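Side-chain contacts in succinate-semialdehyde dehydrogenase (NAD(P)(+)) (Marinobacter aquaeolei, PDB 3RH9), which probably oxidises succinate semialdehyde to succinate with NAD(P)+ as the electron acceptor, as a member of the aldehyde dehydrogenase family: residues V244-E248 / Q249-L253; M211-A214 / S215-G218. All coordinates share one frame; numbering follows the deposited sequence.

Contact 1: residues V244-E248 / Q249-L253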
ATOM      1  N   VAL A 244       5.019  11.802  -4.396  1.00 12.61           N
ATOM      2  CA  VAL A 244       5.434  12.325  -5.681  1.00 12.14           C
ATOM      3  C   VAL A 244       6.886  11.980  -5.985  1.00 12.48           C
ATOM      4  O   VAL A 244       7.214  11.540  -7.081  1.00 13.40           O
ATOM      5  CB  VAL A 244       5.261  13.857  -5.719  1.00 13.33           C
ATOM      6  CG1 VAL A 244       6.048  14.486  -6.908  1.00 11.54           C
ATOM      7  CG2 VAL A 244       3.783  14.230  -5.755  1.00 10.71           C
ATOM      8  N   ASP A 245       7.762  12.183  -5.014  1.00 13.15           N
ATOM      9  CA  ASP A 245       9.189  11.999  -5.254  1.00 12.74           C
ATOM     10  C   ASP A 245       9.601  10.542  -5.363  1.00 13.59           C
ATOM     11  O   ASP A 245      10.740  10.260  -5.727  1.00 14.68           O
ATOM     12  CB  ASP A 245      10.023  12.703  -4.175  1.00 11.97           C
ATOM     13  CG  ASP A 245      10.029  14.214  -4.334  1.00 14.65           C
ATOM     14  OD1 ASP A 245       9.848  14.712  -5.474  1.00 15.46           O
ATOM     15  OD2 ASP A 245      10.212  14.916  -3.318  1.00 15.59           O
ATOM     16  N   THR A 246       8.710   9.609  -5.036  1.00 12.46           N
ATOM     17  CA  THR A 246       9.072   8.200  -5.189  1.00 12.82           C
ATOM     18  C   THR A 246       8.244   7.493  -6.233  1.00 12.73           C
ATOM     19  O   THR A 246       8.312   6.272  -6.347  1.00 13.77           O
ATOM     20  CB  THR A 246       8.937   7.399  -3.890  1.00 13.57           C
ATOM     21  OG1 THR A 246       7.644   7.636  -3.323  1.00 13.94           O
ATOM     22  CG2 THR A 246      10.027   7.782  -2.883  1.00 13.27           C
ATOM     23  N   ALA A 247       7.474   8.245  -7.002  1.00 11.78           N
ATOM     24  CA  ALA A 247       6.555   7.625  -7.937  1.00 12.76           C
ATOM     25  C   ALA A 247       7.261   6.909  -9.081  1.00 13.26           C
ATOM     26  O   ALA A 247       6.790   5.895  -9.560  1.00 13.13           O
ATOM     27  CB  ALA A 247       5.569   8.645  -8.477  1.00 13.04           C
ATOM     28  N   GLU A 248       8.387   7.442  -9.521  1.00 14.43           N
ATOM     29  CA  GLU A 248       9.078   6.881 -10.663  1.00 14.44           C
ATOM     30  C   GLU A 248       9.520   5.462 -10.394  1.00 15.21           C
ATOM     31  O   GLU A 248       9.366   4.578 -11.245  1.00 14.90           O
ATOM     32  CB  GLU A 248      10.273   7.741 -11.020  1.00 15.80           C
ATOM     33  CG  GLU A 248       9.870   8.991 -11.761  1.00 20.16           C
ATOM     34  CD  GLU A 248       9.288   8.680 -13.133  1.00 21.85           C
ATOM     35  OE1 GLU A 248       9.828   7.768 -13.807  1.00 21.45           O
ATOM     36  OE2 GLU A 248       8.301   9.343 -13.535  1.00 22.33           O
ATOM     37  N   GLN A 249      10.073   5.230  -9.210  1.00 14.22           N
ATOM     38  CA  GLN A 249      10.437   3.867  -8.846  1.00 14.01           C
ATOM     39  C   GLN A 249       9.254   3.070  -8.345  1.00 13.10           C
ATOM     40  O   GLN A 249       9.373   1.861  -8.123  1.00 13.42           O
ATOM     41  CB  GLN A 249      11.531   3.857  -7.799  1.00 15.18           C
ATOM     42  CG  GLN A 249      12.826   4.450  -8.291  1.00 16.37           C
ATOM     43  CD  GLN A 249      13.976   4.089  -7.386  1.00 18.45           C
ATOM     44  OE1 GLN A 249      14.137   2.920  -6.983  1.00 16.07           O
ATOM     45  NE2 GLN A 249      14.791   5.093  -7.054  1.00 18.19           N
ATOM     46  N   VAL A 250       8.120   3.749  -8.172  1.00 12.29           N
ATOM     47  CA  VAL A 250       6.929   3.130  -7.607  1.00 11.80           C
ATOM     48  C   VAL A 250       7.284   2.516  -6.249  1.00 11.45           C
ATOM     49  O   VAL A 250       7.030   1.356  -5.999  1.00 10.66           O
ATOM     50  CB  VAL A 250       6.357   2.047  -8.544  1.00 11.54           C
ATOM     51  CG1 VAL A 250       4.955   1.678  -8.135  1.00 11.43           C
ATOM     52  CG2 VAL A 250       6.363   2.522  -9.969  1.00 11.58           C
ATOM     53  N   LYS A 251       7.889   3.301  -5.370  1.00 11.66           N
ATOM     54  CA  LYS A 251       8.339   2.763  -4.108  1.00 10.36           C
ATOM     55  C   LYS A 251       7.166   2.337  -3.239  1.00 10.65           C
ATOM     56  O   LYS A 251       6.111   2.961  -3.228  1.00 11.43           O
ATOM     57  CB  LYS A 251       9.201   3.776  -3.366  1.00 11.21           C
ATOM     58  CG  LYS A 251      10.678   3.761  -3.730  1.00 12.33           C
ATOM     59  CD  LYS A 251      11.509   4.256  -2.555  1.00 12.15           C
ATOM     60  CE  LYS A 251      12.632   5.198  -2.974  1.00 12.71           C
ATOM     61  NZ  LYS A 251      13.862   4.518  -3.334  1.00 11.95           N
ATOM     62  N   LYS A 252       7.356   1.262  -2.503  1.00 10.72           N
ATOM     63  CA  LYS A 252       6.408   0.884  -1.474  1.00 12.15           C
ATOM     64  C   LYS A 252       6.474   1.887  -0.314  1.00 11.44           C
ATOM     65  O   LYS A 252       7.539   2.146   0.229  1.00 11.41           O
ATOM     66  CB  LYS A 252       6.709  -0.538  -0.999  1.00 11.29           C
ATOM     67  CG  LYS A 252       5.848  -0.993   0.141  1.00 12.66           C
ATOM     68  CD  LYS A 252       5.807  -2.519   0.227  1.00 12.69           C
ATOM     69  CE  LYS A 252       4.837  -2.939   1.294  1.00 13.13           C
ATOM     70  NZ  LYS A 252       4.774  -4.399   1.411  1.00 14.39           N
ATOM     71  N   LEU A 253       5.337   2.472   0.049  1.00 12.16           N
ATOM     72  CA  LEU A 253       5.292   3.433   1.163  1.00 11.95           C
ATOM     73  C   LEU A 253       4.320   3.037   2.275  1.00 11.18           C
ATOM     74  O   LEU A 253       3.230   2.550   2.014  1.00 10.02           O
ATOM     75  CB  LEU A 253       4.917   4.828   0.664  1.00 11.55           C
ATOM     76  CG  LEU A 253       5.677   5.403  -0.534  1.00 12.41           C
ATOM     77  CD1 LEU A 253       4.970   6.665  -1.077  1.00 12.05           C
ATOM     78  CD2 LEU A 253       7.119   5.692  -0.155  1.00 11.80           C
TER
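Thr246 faces Lys251 and Leu253 across the turn that leads from helix 236-245 into strand 252-256, the second link of a beta-alpha-beta unit begun by strand 229-233. The turn is a Schellman motif with Val250 as its left-handed residue, although Thr246, where it starts, has already left the helix. Thr246 turns its side chain across that of Lys251 at about a right angle: CB of Thr246 lies 3.7 Å from CB of Lys251, and the methyl CG2 of Thr246 rests on the CD-CE part of the lysine. Beyond that apolar stem, NZ of Lys251 bonds to the carbonyl O of Val227. With chi1 at 50°, Thr246 OG1 sits between its own N and carbonyl carbon; hydrogen-bonded to Leu242 O, it has Leu253 CD1 3.6 Å away. The left-handed Val250 ends the turn and lets Lys251 N reach Thr246 O in a nearly straight bond (3.2 Å, 171° at the hydrogen). Ala247 O receives the inner bond, a weak one, from Val250 N at 2.9 Å, and CG2 of Val250 also lies against this oxygen. Ala247 and Val250 pack on Ile243 of the second subunit, and Glu248 O is hydrogen-bonded by Arg240 NE of that subunit.

Contact 2: residues M211-A214 / S215-G218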
HETATM    1  N   MSE A 211      21.254  11.960  10.480  1.00 18.82           N
HETATM    2  CA  MSE A 211      20.633  13.167  11.003  1.00 19.40           C
HETATM    3  C   MSE A 211      21.129  14.374  10.276  1.00 19.87           C
HETATM    4  O   MSE A 211      22.226  14.373   9.738  1.00 20.06           O
HETATM    5  CB  MSE A 211      20.960  13.343  12.461  1.00 20.09           C
HETATM    6  CG  MSE A 211      21.162  12.032  13.136  1.00 24.69           C
HETATM    7 SE   MSE A 211      21.408  12.204  15.033  1.00 44.31          SE
HETATM    8  CE  MSE A 211      19.686  11.491  15.569  1.00 23.68           C
ATOM      9  N   GLY A 212      20.304  15.411  10.274  1.00 20.22           N
ATOM     10  CA  GLY A 212      20.658  16.667   9.654  1.00 19.06           C
ATOM     11  C   GLY A 212      19.515  17.221   8.838  1.00 19.01           C
ATOM     12  O   GLY A 212      18.345  17.029   9.164  1.00 19.55           O
ATOM     13  N   LYS A 213      19.867  17.903   7.760  1.00 20.93           N
ATOM     14  CA  LYS A 213      18.913  18.666   6.965  1.00 20.31           C
ATOM     15  C   LYS A 213      17.950  17.727   6.250  1.00 19.75           C
ATOM     16  O   LYS A 213      18.374  16.779   5.599  1.00 20.65           O
ATOM     17  CB  LYS A 213      19.680  19.545   5.968  1.00 20.07           C
ATOM     18  CG  LYS A 213      18.868  20.648   5.344  1.00 23.11           C
ATOM     19  CD  LYS A 213      19.749  21.605   4.529  1.00 26.23           C
ATOM     20  CE  LYS A 213      18.912  22.579   3.684  1.00 27.57           C
ATOM     21  NZ  LYS A 213      18.060  23.506   4.515  1.00 32.36           N
ATOM     22  N   ALA A 214      16.655  17.987   6.376  1.00 20.21           N
ATOM     23  CA  ALA A 214      15.626  17.130   5.786  1.00 18.98           C
ATOM     24  C   ALA A 214      15.761  16.944   4.269  1.00 18.84           C
ATOM     25  O   ALA A 214      15.765  15.816   3.769  1.00 18.29           O
ATOM     26  CB  ALA A 214      14.266  17.654   6.135  1.00 18.69           C
ATOM     27  N   SER A 215      15.864  18.047   3.537  1.00 20.15           N
ATOM     28  CA  SER A 215      16.194  17.989   2.105  1.00 21.34           C
ATOM     29  C   SER A 215      17.248  16.944   1.783  1.00 19.97           C
ATOM     30  O   SER A 215      17.023  16.084   0.940  1.00 21.41           O
ATOM     31  CB  SER A 215      16.715  19.338   1.596  1.00 22.31           C
ATOM     32  OG  SER A 215      15.652  20.231   1.338  1.00 29.93           O
ATOM     33  N   VAL A 216      18.405  17.047   2.438  1.00 18.89           N
ATOM     34  CA  VAL A 216      19.556  16.204   2.126  1.00 19.43           C
ATOM     35  C   VAL A 216      19.252  14.736   2.337  1.00 18.68           C
ATOM     36  O   VAL A 216      19.319  13.947   1.395  1.00 17.91           O
ATOM     37  CB  VAL A 216      20.818  16.579   2.962  1.00 21.27           C
ATOM     38  CG1 VAL A 216      21.900  15.511   2.810  1.00 19.39           C
ATOM     39  CG2 VAL A 216      21.359  17.962   2.563  1.00 20.25           C
ATOM     40  N   ILE A 217      18.913  14.380   3.575  1.00 18.19           N
ATOM     41  CA  ILE A 217      18.609  13.000   3.909  1.00 18.07           C
ATOM     42  C   ILE A 217      17.473  12.477   3.038  1.00 18.20           C
ATOM     43  O   ILE A 217      17.599  11.424   2.400  1.00 15.84           O
ATOM     44  CB  ILE A 217      18.248  12.821   5.395  1.00 16.38           C
ATOM     45  CG1 ILE A 217      19.514  12.759   6.237  1.00 17.52           C
ATOM     46  CG2 ILE A 217      17.533  11.516   5.606  1.00 16.02           C
ATOM     47  CD1 ILE A 217      20.158  14.081   6.500  1.00 18.71           C
ATOM     48  N   GLY A 218      16.372  13.229   3.011  1.00 18.02           N
ATOM     49  CA  GLY A 218      15.172  12.803   2.318  1.00 17.21           C
ATOM     50  C   GLY A 218      15.428  12.482   0.862  1.00 17.27           C
ATOM     51  O   GLY A 218      14.840  11.553   0.315  1.00 16.01           O
TER
HETATM   52  O   HOH W   1      15.852  20.950   4.474  1.00 20.38           O
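Ile217 reaches back from the first turn of a helix to lay its terminal methyl over the chain that enters it. Its CG1 stands beside the backbone N, opposite the carbonyl carbon (chi1 -81°), and chi2 of 78° bends CD1 toward the preceding loop. There CD1 of Ile217 lies 3.4 Å from Lys213 O and 3.9 Å from Met211 O, so the methyl touches backbone oxygens and not the side chains of those residues. Met211, a selenomethionine, sends its own side chain the other way, into a buried setting formed by Met46, Pro182, Pro187, Met190 and Ile191.

Val216 projects from a different side of the turn. Its CG2 meets CB of Lys213 at 4.1 Å, a loose apolar touch, while its CB lies nearer to Lys213 O. This is the N-terminus of helix 214-223, which follows strand 207-209, with Lys213 in the N-cap position. Lys213 O takes the bond from Ile217 N (3.2 Å), and Ala214 O takes the next from Gly218 N at 2.8 Å.

The lysine chain leaves the cap nearly fully extended, CG anti to the backbone N (chi1 -164°), and bends only at its end, where chi4 turns the ammonium group. It thus runs past Ser215 on the exposed side, CE of Lys213 lying 4.4 Å from CB of Ser215. A water joins the two residues. Ser215 N, an amide of the first helical turn whose N-H the side chain of an N-cap lysine cannot accept, donates to it at 3.1 Å, and Lys213 NZ makes a longer, weak bond to the same oxygen.

Both contacts are turns at helix ends, in series along the chain, with centres about 18 Å apart and nearest atoms about 7 Å apart. Contact 2 opens helix 214-223, while contact 1 closes helix 236-245; the helix begun in contact 2 later supplies Cys222, which packs on Thr246 of contact 1. Each is partly buried. In contact 1 the threonine and lysine stems meet inside the fold, their polar ends satisfied by main-chain carbonyls, and one edge borders the second subunit. Contact 2 is divided between buried Ile217 and Met211 and a solvent-facing side where water bridges Lys213 and Ser215; no other subunit touches it.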